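Local coordinates for cyclic dimeric GMP binding protein (Pseudomonas fluorescens, PDB 3PJV) that binds cyclic di-GMP and, through the periplasmic domain described here, probably relays that signal across the membrane to control the protease LapG, at residues T79-I89 and L120-L128; G53-V61 and I69-A77. All blocks are in the same frame, centred on the assembly; numbering follows the deposited sequence.

Contact 1. Residues T79-I89 and L120-L128; sequences TNVPDWFVKLI and LAKLWQSAL
Trp-124 of the C-terminal helix 117-128 is wedged into the bend where residues 79-82 lead into the short helix 83-89, making this an aromatic packing contact about 18 Å from the centre of the chain (centre to centre). The two helix segments cross at 92° with their axes 11.0 Å apart, a spacing filled by large side chains. Trp-124 holds its CG anti to the backbone N (chi1 177°), which carries the indole out from its helix. Pro-82 covers one face in a CH-pi contact, its CD 3.5 Å from the centroid of the six-membered ring of Trp-124 and almost on the ring normal; Leu-128 CG lies over the opposite face. The same indole turns its edge to two other rings. It meets the face of Phe-85 in a T-shaped pair, centroids 5.0 Å apart and planes at 72°, and that of Trp-84 in a more offset edge-to-face pair. The side chain of Phe-85 is also a knob in the hole formed by Leu-120, Leu-123, Trp-124 and Ala-127. With an alanine in place of Trp-124, Pro-82 would probably lose the surface it lies on, and a gap would be likely to open beside the rings of Phe-85 and Trp-84. At the pyrrole end, Thr-79 CG2 touches Trp-124 CD1 at 3.5 Å, while Thr-79 OG1, lying in the amide plane of Gln-125, accepts a hydrogen bond of 3.1 Å from Gln-125 NE2. Leu-120 spreads its two methyls, CD1 to Val-86 CG2 at 4.2 Å and CD2 to Ile-89 CG2 at 4.1 Å. Val-78 of the second subunit packs on Val-81 and Val-86, and Arg-10 of that subunit hydrogen-bonds the carbonyl of Ile-89.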
ATOM      1  N   THR A  79      -5.471  13.334   5.516  0.69 45.52           N
ATOM      2  CA  THR A  79      -5.734  13.465   6.936  0.68 40.51           C
ATOM      3  C   THR A  79      -4.429  13.812   7.650  0.70 38.41           C
ATOM      4  O   THR A  79      -3.474  13.036   7.624  0.77 35.96           O
ATOM      5  CB  THR A  79      -6.328  12.168   7.514  1.00 37.99           C
ATOM      6  OG1 THR A  79      -7.552  11.861   6.832  0.76 35.16           O
ATOM      7  CG2 THR A  79      -6.609  12.312   9.001  1.00 40.64           C
ATOM      8  N   ASN A  80      -4.388  14.992   8.263  1.00 39.01           N
ATOM      9  CA  ASN A  80      -3.247  15.392   9.085  1.00 31.90           C
ATOM     10  C   ASN A  80      -3.446  14.928  10.530  1.00 32.60           C
ATOM     11  O   ASN A  80      -4.070  15.615  11.340  1.00 33.43           O
ATOM     12  CB  ASN A  80      -3.033  16.907   9.038  1.00 35.85           C
ATOM     13  CG  ASN A  80      -2.648  17.412   7.652  1.00 42.29           C
ATOM     14  OD1 ASN A  80      -1.568  17.106   7.138  1.00 47.17           O
ATOM     15  ND2 ASN A  80      -3.527  18.206   7.050  1.00 39.12           N
ATOM     16  N   VAL A  81      -2.917  13.754  10.851  1.00 29.76           N
ATOM     17  CA  VAL A  81      -3.084  13.182  12.182  1.00 29.04           C
ATOM     18  C   VAL A  81      -2.060  13.785  13.140  1.00 29.27           C
ATOM     19  O   VAL A  81      -0.868  13.757  12.846  1.00 25.14           O
ATOM     20  CB  VAL A  81      -2.876  11.656  12.111  1.00 28.86           C
ATOM     21  CG1 VAL A  81      -3.012  11.025  13.481  1.00 27.63           C
ATOM     22  CG2 VAL A  81      -3.850  11.033  11.107  1.00 27.65           C
ATOM     23  N   PRO A  82      -2.508  14.331  14.302  1.00 29.94           N
ATOM     24  CA  PRO A  82      -1.531  14.943  15.208  1.00 28.52           C
ATOM     25  C   PRO A  82      -0.526  13.933  15.728  1.00 29.13           C
ATOM     26  O   PRO A  82      -0.876  12.773  15.965  1.00 28.11           O
ATOM     27  CB  PRO A  82      -2.391  15.466  16.377  1.00 25.28           C
ATOM     28  CG  PRO A  82      -3.773  15.592  15.807  1.00 25.59           C
ATOM     29  CD  PRO A  82      -3.887  14.479  14.798  1.00 27.73           C
ATOM     30  N   ASP A  83       0.709  14.388  15.921  1.00 28.55           N
ATOM     31  CA  ASP A  83       1.788  13.540  16.407  1.00 36.01           C
ATOM     32  C   ASP A  83       1.412  12.885  17.723  1.00 33.04           C
ATOM     33  O   ASP A  83       1.700  11.710  17.947  1.00 34.48           O
ATOM     34  CB  ASP A  83       3.053  14.375  16.617  1.00 49.66           C
ATOM     35  CG  ASP A  83       3.403  15.219  15.406  1.00 66.90           C
ATOM     36  OD1 ASP A  83       2.675  16.200  15.126  1.00 71.84           O
ATOM     37  OD2 ASP A  83       4.412  14.905  14.736  1.00 73.11           O
ATOM     38  N   TRP A  84       0.761  13.651  18.591  1.00 29.10           N
ATOM     39  CA  TRP A  84       0.420  13.157  19.919  1.00 29.65           C
ATOM     40  C   TRP A  84      -0.585  12.002  19.884  1.00 30.11           C
ATOM     41  O   TRP A  84      -0.650  11.210  20.820  1.00 29.35           O
ATOM     42  CB  TRP A  84      -0.072  14.288  20.826  1.00 30.41           C
ATOM     43  CG  TRP A  84      -1.238  15.065  20.303  1.00 25.53           C
ATOM     44  CD1 TRP A  84      -1.207  16.303  19.718  1.00 24.98           C
ATOM     45  CD2 TRP A  84      -2.619  14.673  20.330  1.00 25.48           C
ATOM     46  NE1 TRP A  84      -2.475  16.698  19.384  1.00 26.26           N
ATOM     47  CE2 TRP A  84      -3.362  15.718  19.745  1.00 25.84           C
ATOM     48  CE3 TRP A  84      -3.299  13.540  20.791  1.00 25.86           C
ATOM     49  CZ2 TRP A  84      -4.749  15.663  19.605  1.00 24.93           C
ATOM     50  CZ3 TRP A  84      -4.672  13.485  20.646  1.00 23.64           C
ATOM     51  CH2 TRP A  84      -5.384  14.540  20.058  1.00 23.82           C
ATOM     52  N   PHE A  85      -1.356  11.903  18.801  1.00 30.27           N
ATOM     53  CA  PHE A  85      -2.323  10.814  18.664  1.00 27.01           C
ATOM     54  C   PHE A  85      -1.615   9.484  18.392  1.00 27.67           C
ATOM     55  O   PHE A  85      -2.051   8.428  18.852  1.00 27.98           O
ATOM     56  CB  PHE A  85      -3.348  11.124  17.567  1.00 28.46           C
ATOM     57  CG  PHE A  85      -4.404  10.052  17.392  1.00 28.08           C
ATOM     58  CD1 PHE A  85      -5.429   9.920  18.321  1.00 30.80           C
ATOM     59  CD2 PHE A  85      -4.382   9.198  16.304  1.00 28.21           C
ATOM     60  CE1 PHE A  85      -6.399   8.947  18.175  1.00 29.76           C
ATOM     61  CE2 PHE A  85      -5.364   8.222  16.138  1.00 28.51           C
ATOM     62  CZ  PHE A  85      -6.373   8.099  17.084  1.00 29.10           C
ATOM     63  N   VAL A  86      -0.509   9.544  17.656  1.00 31.71           N
ATOM     64  CA  VAL A  86       0.302   8.360  17.405  1.00 29.34           C
ATOM     65  C   VAL A  86       0.783   7.713  18.696  1.00 32.20           C
ATOM     66  O   VAL A  86       0.661   6.501  18.874  1.00 32.08           O
ATOM     67  CB  VAL A  86       1.523   8.682  16.517  1.00 37.81           C
ATOM     68  CG1 VAL A  86       2.292   7.412  16.187  1.00 40.27           C
ATOM     69  CG2 VAL A  86       1.074   9.360  15.250  1.00 34.84           C
ATOM     70  N   LYS A  87       1.333   8.528  19.595  1.00 33.03           N
ATOM     71  CA  LYS A  87       1.796   8.040  20.888  1.00 38.76           C
ATOM     72  C   LYS A  87       0.626   7.473  21.681  1.00 35.08           C
ATOM     73  O   LYS A  87       0.728   6.402  22.282  1.00 37.24           O
ATOM     74  CB  LYS A  87       2.452   9.173  21.683  1.00 45.89           C
ATOM     75  CG  LYS A  87       3.350  10.071  20.845  1.00 55.27           C
ATOM     76  CD  LYS A  87       3.893  11.234  21.672  1.00 61.90           C
ATOM     77  CE  LYS A  87       2.760  12.022  22.309  1.00 64.14           C
ATOM     78  NZ  LYS A  87       3.245  13.180  23.103  1.00 65.84           N
ATOM     79  N   LEU A  88      -0.487   8.202  21.672  1.00 32.49           N
ATOM     80  CA  LEU A  88      -1.692   7.785  22.379  1.00 31.95           C
ATOM     81  C   LEU A  88      -2.178   6.418  21.902  1.00 32.05           C
ATOM     82  O   LEU A  88      -2.401   5.517  22.710  1.00 34.54           O
ATOM     83  CB  LEU A  88      -2.795   8.836  22.210  1.00 34.66           C
ATOM     84  CG  LEU A  88      -4.107   8.670  22.977  1.00 40.28           C
ATOM     85  CD1 LEU A  88      -3.863   8.623  24.481  1.00 38.27           C
ATOM     86  CD2 LEU A  88      -5.067   9.805  22.627  1.00 41.57           C
ATOM     87  N   ILE A  89      -2.336   6.267  20.587  1.00 31.67           N
ATOM     88  CA  ILE A  89      -2.765   4.995  20.014  1.00 34.19           C
ATOM     89  C   ILE A  89      -1.697   3.917  20.218  1.00 37.95           C
ATOM     90  O   ILE A  89      -2.014   2.784  20.553  1.00 40.27           O
ATOM     91  CB  ILE A  89      -3.132   5.144  18.514  1.00 39.46           C
ATOM     92  CG1 ILE A  89      -4.623   4.885  18.310  1.00 41.29           C
ATOM     93  CG2 ILE A  89      -2.343   4.178  17.660  1.00 44.28           C
ATOM     94  CD1 ILE A  89      -5.506   5.691  19.192  1.00 43.54           C
ATOM     95  N   LEU A 120      -3.289   4.880  10.652  1.00 18.68           N
ATOM     96  CA  LEU A 120      -3.422   5.983  11.608  1.00 20.19           C
ATOM     97  C   LEU A 120      -4.500   6.971  11.177  1.00 21.86           C
ATOM     98  O   LEU A 120      -5.261   7.475  12.012  1.00 21.67           O
ATOM     99  CB  LEU A 120      -2.085   6.689  11.801  1.00 19.08           C
ATOM    100  CG  LEU A 120      -1.067   5.861  12.586  1.00 21.95           C
ATOM    101  CD1 LEU A 120       0.340   6.391  12.381  1.00 29.16           C
ATOM    102  CD2 LEU A 120      -1.460   5.839  14.067  1.00 24.41           C
ATOM    103  N   ALA A 121      -4.563   7.255   9.878  1.00 19.85           N
ATOM    104  CA  ALA A 121      -5.587   8.165   9.362  1.00 21.26           C
ATOM    105  C   ALA A 121      -6.977   7.636   9.666  1.00 25.39           C
ATOM    106  O   ALA A 121      -7.847   8.381  10.094  1.00 23.39           O
ATOM    107  CB  ALA A 121      -5.424   8.411   7.870  1.00 21.13           C
ATOM    108  N   LYS A 122      -7.188   6.342   9.441  1.00 24.32           N
ATOM    109  CA  LYS A 122      -8.493   5.737   9.709  1.00 22.43           C
ATOM    110  C   LYS A 122      -8.849   5.749  11.199  1.00 23.98           C
ATOM    111  O   LYS A 122     -10.003   5.996  11.582  1.00 23.33           O
ATOM    112  CB  LYS A 122      -8.532   4.314   9.147  1.00 25.03           C
ATOM    113  CG  LYS A 122      -8.568   4.287   7.630  1.00 23.90           C
ATOM    114  CD  LYS A 122      -8.222   2.906   7.097  1.00 29.78           C
ATOM    115  CE  LYS A 122      -9.127   1.831   7.684  1.00 28.67           C
ATOM    116  NZ  LYS A 122      -8.771   0.499   7.107  1.00 30.69           N
ATOM    117  N   LEU A 123      -7.854   5.487  12.046  1.00 22.80           N
ATOM    118  CA  LEU A 123      -8.073   5.484  13.487  1.00 23.98           C
ATOM    119  C   LEU A 123      -8.452   6.879  13.972  1.00 23.85           C
ATOM    120  O   LEU A 123      -9.347   7.035  14.803  1.00 23.28           O
ATOM    121  CB  LEU A 123      -6.823   4.987  14.222  1.00 24.39           C
ATOM    122  CG  LEU A 123      -6.618   3.474  14.173  1.00 28.21           C
ATOM    123  CD1 LEU A 123      -5.215   3.123  14.619  1.00 28.68           C
ATOM    124  CD2 LEU A 123      -7.664   2.770  15.026  1.00 33.34           C
ATOM    125  N   TRP A 124      -7.777   7.886  13.429  1.00 22.32           N
ATOM    126  CA  TRP A 124      -8.074   9.277  13.745  1.00 23.52           C
ATOM    127  C   TRP A 124      -9.489   9.670  13.306  1.00 25.27           C
ATOM    128  O   TRP A 124     -10.233  10.270  14.088  1.00 24.96           O
ATOM    129  CB  TRP A 124      -7.023  10.196  13.115  1.00 25.31           C
ATOM    130  CG  TRP A 124      -7.267  11.658  13.311  1.00 26.35           C
ATOM    131  CD1 TRP A 124      -7.644  12.562  12.363  1.00 26.42           C
ATOM    132  CD2 TRP A 124      -7.144  12.395  14.539  1.00 25.02           C
ATOM    133  NE1 TRP A 124      -7.764  13.817  12.920  1.00 29.72           N
ATOM    134  CE2 TRP A 124      -7.456  13.740  14.257  1.00 27.41           C
ATOM    135  CE3 TRP A 124      -6.792  12.046  15.849  1.00 28.59           C
ATOM    136  CZ2 TRP A 124      -7.439  14.736  15.233  1.00 28.07           C
ATOM    137  CZ3 TRP A 124      -6.775  13.035  16.816  1.00 30.85           C
ATOM    138  CH2 TRP A 124      -7.095  14.362  16.502  1.00 31.22           C
ATOM    139  N   GLN A 125      -9.866   9.335  12.071  1.00 23.63           N
ATOM    140  CA  GLN A 125     -11.230   9.604  11.611  1.00 25.24           C
ATOM    141  C   GLN A 125     -12.261   8.994  12.563  1.00 28.83           C
ATOM    142  O   GLN A 125     -13.264   9.628  12.890  1.00 31.55           O
ATOM    143  CB  GLN A 125     -11.444   9.094  10.188  1.00 25.95           C
ATOM    144  CG  GLN A 125     -10.589   9.818   9.174  1.00 31.05           C
ATOM    145  CD  GLN A 125     -10.436   9.036   7.886  1.00 40.00           C
ATOM    146  OE1 GLN A 125     -11.159   8.063   7.645  1.00 38.48           O
ATOM    147  NE2 GLN A 125      -9.492   9.454   7.050  1.00 42.25           N
ATOM    148  N   SER A 126     -12.003   7.763  13.011  1.00 28.47           N
ATOM    149  CA  SER A 126     -12.902   7.082  13.938  1.00 29.70           C
ATOM    150  C   SER A 126     -12.929   7.775  15.299  1.00 27.55           C
ATOM    151  O   SER A 126     -13.977   7.841  15.950  1.00 29.59           O
ATOM    152  CB  SER A 126     -12.478   5.627  14.131  1.00 31.50           C
ATOM    153  OG  SER A 126     -12.771   4.858  12.985  1.00 41.52           O
ATOM    154  N   ALA A 127     -11.771   8.276  15.724  1.00 25.53           N
ATOM    155  CA  ALA A 127     -11.654   9.005  16.980  1.00 27.04           C
ATOM    156  C   ALA A 127     -12.471  10.297  16.972  1.00 32.00           C
ATOM    157  O   ALA A 127     -13.052  10.686  17.993  1.00 30.38           O
ATOM    158  CB  ALA A 127     -10.191   9.317  17.279  1.00 23.52           C
ATOM    159  N   LEU A 128     -12.488  10.961  15.819  1.00 30.44           N
ATOM    160  CA  LEU A 128     -13.213  12.214  15.648  1.00 33.49           C
ATOM    161  C   LEU A 128     -14.719  11.981  15.576  1.00 40.90           C
ATOM    162  O   LEU A 128     -15.501  12.914  15.729  1.00 50.18           O
ATOM    163  CB  LEU A 128     -12.750  12.928  14.379  1.00 36.78           C
ATOM    164  CG  LEU A 128     -11.317  13.446  14.293  1.00 41.07           C
ATOM    165  CD1 LEU A 128     -10.963  13.773  12.849  1.00 42.30           C
ATOM    166  CD2 LEU A 128     -11.137  14.658  15.177  1.00 40.38           C
TER

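Contact 2. Residues G53-V61 and I69-A77; sequences GYYSSIRVV and IVERNGIPA
Arg-59 and Glu-71 extend side by side from one face of a beta hairpin, their guanidinium and carboxylate planes 35° apart. Val-61 CG2 lies 3.3 Å above the centre of one face of the Arg-59 guanidinium. The aliphatic stems touch, Arg-59 CG to Glu-71 CB at 4.0 Å, but Arg-59 NE stays 4.7 Å from Glu-71 OE1; the arginine instead hydrogen-bonds Thr-68 and makes a salt bridge to Glu-111 of the second subunit. Beneath, strands 57-61 and 70-73 run antiparallel, with Ile-58 and Arg-72 a hydrogen-bonded pair. Next to the turn, Val-60 faces both Ile-69 and Val-70 in a classic beta bulge: Val-60 N donates to Val-70 O at 2.9 Å and Val-60 O accepts from Ile-69 N at 2.8 Å. The two methyls of Val-60 divide likewise, CG2 against Val-70 CG1 at 3.7 Å and CG1 against Ile-69 CD1 at 4.0 Å. At the other end a nearly straight bond (171°) of 2.8 Å joins Gly-74 N to Ser-56 O. Arg-72, bent at chi2 (-70°), brings NH1 back to hydrogen-bond Glu-71 O from above the carbonyl plane, while NH2 makes a salt bridge to Glu-43 of helix 39-50. Ile-58, Val-60 and Val-70 turn to the face covered by helices 6-32 and 39-50, and the edge of strand 55-62 turned from 70-73 continues as an antiparallel ladder with a strand of the second subunit. Apolar side chains and the Arg-72 charge thus hold the hairpin to its own helices, while backbone pairing and the Arg-59 salt bridge join it to the partner chain.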
ATOM      1  N   GLY A  53      -6.963   0.623   3.393  1.00 21.23           N
ATOM      2  CA  GLY A  53      -7.026   2.072   3.460  1.00 20.13           C
ATOM      3  C   GLY A  53      -6.315   2.748   2.297  1.00 19.35           C
ATOM      4  O   GLY A  53      -6.319   3.968   2.204  1.00 20.14           O
ATOM      5  N   TYR A  54      -5.712   1.959   1.404  1.00 18.29           N
ATOM      6  CA  TYR A  54      -4.920   2.537   0.312  1.00 21.02           C
ATOM      7  C   TYR A  54      -5.773   3.169  -0.787  1.00 19.51           C
ATOM      8  O   TYR A  54      -5.246   3.881  -1.649  1.00 19.00           O
ATOM      9  CB  TYR A  54      -4.006   1.498  -0.349  1.00 18.06           C
ATOM     10  CG  TYR A  54      -3.031   0.805   0.577  1.00 19.83           C
ATOM     11  CD1 TYR A  54      -2.577   1.419   1.735  1.00 20.89           C
ATOM     12  CD2 TYR A  54      -2.566  -0.475   0.285  1.00 22.38           C
ATOM     13  CE1 TYR A  54      -1.685   0.776   2.582  1.00 21.85           C
ATOM     14  CE2 TYR A  54      -1.683  -1.125   1.123  1.00 23.11           C
ATOM     15  CZ  TYR A  54      -1.246  -0.504   2.268  1.00 25.08           C
ATOM     16  OH  TYR A  54      -0.367  -1.157   3.098  1.00 24.40           O
ATOM     17  N   TYR A  55      -7.074   2.884  -0.779  1.00 18.67           N
ATOM     18  CA  TYR A  55      -7.953   3.318  -1.870  1.00 16.86           C
ATOM     19  C   TYR A  55      -9.034   4.272  -1.375  1.00 19.54           C
ATOM     20  O   TYR A  55      -9.672   4.010  -0.350  1.00 20.93           O
ATOM     21  CB  TYR A  55      -8.568   2.101  -2.594  1.00 18.53           C
ATOM     22  CG  TYR A  55      -7.491   1.120  -2.972  1.00 17.44           C
ATOM     23  CD1 TYR A  55      -6.702   1.336  -4.096  1.00 14.74           C
ATOM     24  CD2 TYR A  55      -7.204   0.032  -2.158  1.00 17.17           C
ATOM     25  CE1 TYR A  55      -5.673   0.474  -4.421  1.00 16.73           C
ATOM     26  CE2 TYR A  55      -6.183  -0.841  -2.478  1.00 20.22           C
ATOM     27  CZ  TYR A  55      -5.421  -0.612  -3.617  1.00 20.21           C
ATOM     28  OH  TYR A  55      -4.394  -1.466  -3.943  1.00 21.43           O
ATOM     29  N   SER A  56      -9.213   5.392  -2.083  1.00 17.41           N
ATOM     30  CA  SER A  56     -10.288   6.335  -1.771  1.00 19.76           C
ATOM     31  C   SER A  56     -11.655   5.706  -2.030  1.00 19.63           C
ATOM     32  O   SER A  56     -12.646   6.023  -1.356  1.00 21.78           O
ATOM     33  CB  SER A  56     -10.160   7.601  -2.634  1.00 25.55           C
ATOM     34  OG  SER A  56      -8.911   8.238  -2.431  1.00 29.41           O
ATOM     35  N   SER A  57     -11.704   4.827  -3.024  1.00 18.75           N
ATOM     36  CA  SER A  57     -12.955   4.172  -3.397  1.00 17.69           C
ATOM     37  C   SER A  57     -12.737   2.922  -4.249  1.00 17.29           C
ATOM     38  O   SER A  57     -11.767   2.825  -4.991  1.00 16.75           O
ATOM     39  CB  SER A  57     -13.848   5.165  -4.152  1.00 23.06           C
ATOM     40  OG  SER A  57     -13.297   5.494  -5.423  1.00 23.17           O
ATOM     41  N   ILE A  58     -13.659   1.970  -4.116  1.00 16.98           N
ATOM     42  CA  ILE A  58     -13.739   0.806  -5.005  1.00 15.57           C
ATOM     43  C   ILE A  58     -15.214   0.554  -5.251  1.00 19.50           C
ATOM     44  O   ILE A  58     -16.014   0.555  -4.323  1.00 20.67           O
ATOM     45  CB  ILE A  58     -13.125  -0.454  -4.384  1.00 16.42           C
ATOM     46  CG1 ILE A  58     -11.651  -0.214  -4.068  1.00 19.31           C
ATOM     47  CG2 ILE A  58     -13.243  -1.662  -5.345  1.00 19.89           C
ATOM     48  CD1 ILE A  58     -10.979  -1.393  -3.409  1.00 21.23           C
ATOM     49  N   ARG A  59     -15.575   0.357  -6.508  1.00 16.29           N
ATOM     50  CA  ARG A  59     -16.954   0.115  -6.870  1.00 17.11           C
ATOM     51  C   ARG A  59     -16.996  -0.995  -7.914  1.00 18.62           C
ATOM     52  O   ARG A  59     -16.143  -1.051  -8.793  1.00 21.18           O
ATOM     53  CB  ARG A  59     -17.559   1.409  -7.429  1.00 22.81           C
ATOM     54  CG  ARG A  59     -19.023   1.348  -7.818  1.00 33.52           C
ATOM     55  CD  ARG A  59     -19.449   2.690  -8.413  1.00 40.71           C
ATOM     56  NE  ARG A  59     -20.809   2.672  -8.925  1.00 51.22           N
ATOM     57  CZ  ARG A  59     -21.178   3.176 -10.099  1.00 57.37           C
ATOM     58  NH1 ARG A  59     -20.278   3.748 -10.893  1.00 57.61           N
ATOM     59  NH2 ARG A  59     -22.449   3.107 -10.481  1.00 58.53           N
ATOM     60  N   VAL A  60     -17.976  -1.885  -7.806  1.00 19.09           N
ATOM     61  CA  VAL A  60     -18.179  -2.917  -8.824  1.00 16.32           C
ATOM     62  C   VAL A  60     -19.547  -2.653  -9.409  1.00 20.65           C
ATOM     63  O   VAL A  60     -20.526  -2.549  -8.684  1.00 26.06           O
ATOM     64  CB  VAL A  60     -18.108  -4.340  -8.215  1.00 19.42           C
ATOM     65  CG1 VAL A  60     -18.319  -5.402  -9.295  1.00 18.97           C
ATOM     66  CG2 VAL A  60     -16.767  -4.529  -7.494  1.00 21.08           C
ATOM     67  N   VAL A  61     -19.592  -2.491 -10.724  1.00 20.66           N
ATOM     68  CA  VAL A  61     -20.821  -2.139 -11.427  1.00 21.98           C
ATOM     69  C   VAL A  61     -21.283  -3.295 -12.318  1.00 23.16           C
ATOM     70  O   VAL A  61     -20.504  -3.851 -13.094  1.00 22.96           O
ATOM     71  CB  VAL A  61     -20.625  -0.865 -12.280  1.00 21.96           C
ATOM     72  CG1 VAL A  61     -21.896  -0.542 -13.085  1.00 24.90           C
ATOM     73  CG2 VAL A  61     -20.230   0.305 -11.387  1.00 26.59           C
ATOM     74  N   ILE A  69     -23.053  -3.048  -7.602  1.00 30.54           N
ATOM     75  CA  ILE A  69     -23.193  -4.329  -6.926  1.00 30.33           C
ATOM     76  C   ILE A  69     -22.671  -4.173  -5.507  1.00 30.90           C
ATOM     77  O   ILE A  69     -23.303  -4.593  -4.533  1.00 35.15           O
ATOM     78  CB  ILE A  69     -22.368  -5.414  -7.637  1.00 31.32           C
ATOM     79  CG1 ILE A  69     -22.935  -5.695  -9.033  1.00 35.30           C
ATOM     80  CG2 ILE A  69     -22.304  -6.679  -6.785  1.00 37.29           C
ATOM     81  CD1 ILE A  69     -22.048  -6.584  -9.866  1.00 34.50           C
ATOM     82  N   VAL A  70     -21.506  -3.551  -5.398  1.00 27.54           N
ATOM     83  CA  VAL A  70     -20.908  -3.268  -4.103  1.00 29.30           C
ATOM     84  C   VAL A  70     -20.026  -2.043  -4.242  1.00 26.98           C
ATOM     85  O   VAL A  70     -19.445  -1.799  -5.290  1.00 26.29           O
ATOM     86  CB  VAL A  70     -20.093  -4.466  -3.571  1.00 34.76           C
ATOM     87  CG1 VAL A  70     -18.851  -4.665  -4.396  1.00 37.93           C
ATOM     88  CG2 VAL A  70     -19.734  -4.259  -2.099  1.00 40.17           C
ATOM     89  N   GLU A  71     -19.953  -1.248  -3.191  1.00 24.21           N
ATOM     90  CA  GLU A  71     -19.022  -0.126  -3.200  1.00 25.72           C
ATOM     91  C   GLU A  71     -18.525   0.248  -1.813  1.00 23.74           C
ATOM     92  O   GLU A  71     -19.128  -0.086  -0.797  1.00 26.69           O
ATOM     93  CB  GLU A  71     -19.633   1.094  -3.879  1.00 29.89           C
ATOM     94  CG  GLU A  71     -20.724   1.749  -3.094  1.00 33.86           C
ATOM     95  CD  GLU A  71     -21.273   2.973  -3.798  1.00 47.22           C
ATOM     96  OE1 GLU A  71     -20.464   3.766  -4.328  1.00 51.96           O
ATOM     97  OE2 GLU A  71     -22.512   3.131  -3.828  1.00 49.28           O
ATOM     98  N   ARG A  72     -17.402   0.947  -1.807  1.00 22.03           N
ATOM     99  CA  ARG A  72     -16.747   1.342  -0.584  1.00 23.82           C
ATOM    100  C   ARG A  72     -16.106   2.693  -0.840  1.00 23.89           C
ATOM    101  O   ARG A  72     -15.530   2.925  -1.894  1.00 21.13           O
ATOM    102  CB  ARG A  72     -15.661   0.325  -0.228  1.00 29.88           C
ATOM    103  CG  ARG A  72     -16.179  -1.047   0.230  1.00 36.25           C
ATOM    104  CD  ARG A  72     -16.818  -0.951   1.590  1.00 39.44           C
ATOM    105  NE  ARG A  72     -17.170  -2.244   2.174  1.00 44.61           N
ATOM    106  CZ  ARG A  72     -18.283  -2.916   1.887  1.00 53.22           C
ATOM    107  NH1 ARG A  72     -19.147  -2.428   1.001  1.00 53.90           N
ATOM    108  NH2 ARG A  72     -18.532  -4.080   2.476  1.00 52.35           N
ATOM    109  N   ASN A  73     -16.198   3.583   0.138  1.00 22.15           N
ATOM    110  CA  ASN A  73     -15.637   4.907  -0.007  1.00 29.95           C
ATOM    111  C   ASN A  73     -14.962   5.304   1.280  1.00 36.66           C
ATOM    112  O   ASN A  73     -15.482   5.026   2.361  1.00 42.29           O
ATOM    113  CB  ASN A  73     -16.739   5.929  -0.323  1.00 34.50           C
ATOM    114  CG  ASN A  73     -17.194   5.870  -1.757  1.00 42.42           C
ATOM    115  OD1 ASN A  73     -16.661   6.575  -2.613  1.00 48.25           O
ATOM    116  ND2 ASN A  73     -18.186   5.035  -2.034  1.00 40.85           N
ATOM    117  N   GLY A  74     -13.795   5.925   1.174  1.00 36.51           N
ATOM    118  CA  GLY A  74     -13.220   6.635   2.305  1.00 46.72           C
ATOM    119  C   GLY A  74     -13.116   8.122   2.004  1.00 47.45           C
ATOM    120  O   GLY A  74     -13.434   8.567   0.901  1.00 40.86           O
ATOM    121  N   ILE A  75     -12.669   8.906   2.976  0.68 38.50           N
ATOM    122  CA  ILE A  75     -12.370  10.301   2.692  0.54 41.75           C
ATOM    123  C   ILE A  75     -11.188  10.355   1.733  0.55 39.25           C
ATOM    124  O   ILE A  75     -10.161   9.688   1.958  1.00 34.61           O
ATOM    125  CB  ILE A  75     -12.050  11.100   3.967  1.00 48.17           C
ATOM    126  CG1 ILE A  75     -11.043  12.203   3.651  1.00 51.26           C
ATOM    127  CG2 ILE A  75     -11.499  10.190   5.034  1.00 48.30           C
ATOM    128  CD1 ILE A  75     -10.352  12.764   4.879  1.00 51.58           C
ATOM    129  N   PRO A  76     -11.344  11.113   0.638  0.49 42.20           N
ATOM    130  CA  PRO A  76     -10.331  11.239  -0.414  0.88 43.43           C
ATOM    131  C   PRO A  76      -9.278  12.305  -0.094  0.54 43.27           C
ATOM    132  O   PRO A  76      -8.222  12.325  -0.729  0.69 43.25           O
ATOM    133  CB  PRO A  76     -11.160  11.658  -1.631  0.75 44.94           C
ATOM    134  CG  PRO A  76     -12.297  12.436  -1.045  1.00 44.12           C
ATOM    135  CD  PRO A  76     -12.607  11.789   0.280  0.72 43.37           C
ATOM    136  N   ALA A  77      -9.563  13.173   0.875  0.88 42.90           N
ATOM    137  CA  ALA A  77      -8.622  14.221   1.267  1.00 42.43           C
ATOM    138  C   ALA A  77      -7.525  13.667   2.153  0.94 40.46           C
ATOM    139  O   ALA A  77      -7.658  12.564   2.715  0.83 40.14           O
ATOM    140  CB  ALA A  77      -9.345  15.356   1.993  0.74 44.84           C
TER

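How the contacts relate
Contact 2 closes before contact 1 opens: strand 68-73 is followed in the chain by helix 83-89, and the loop between them carries the path from the hairpin to the aromatic cluster. Their centres lie about 21 Å apart, contact 1 about 18 Å and contact 2 about 11 Å from the centre of the chain. They meet where helix 117-128 passes the start of 53-61, Lys-122 CD lying 3.9 Å from Gly-53 CA. Both also touch the second subunit, contact 2 by a shared sheet and contact 1 mainly by side-chain packing, consistent with an intertwined dimer in which each periplasmic domain is completed by its partner.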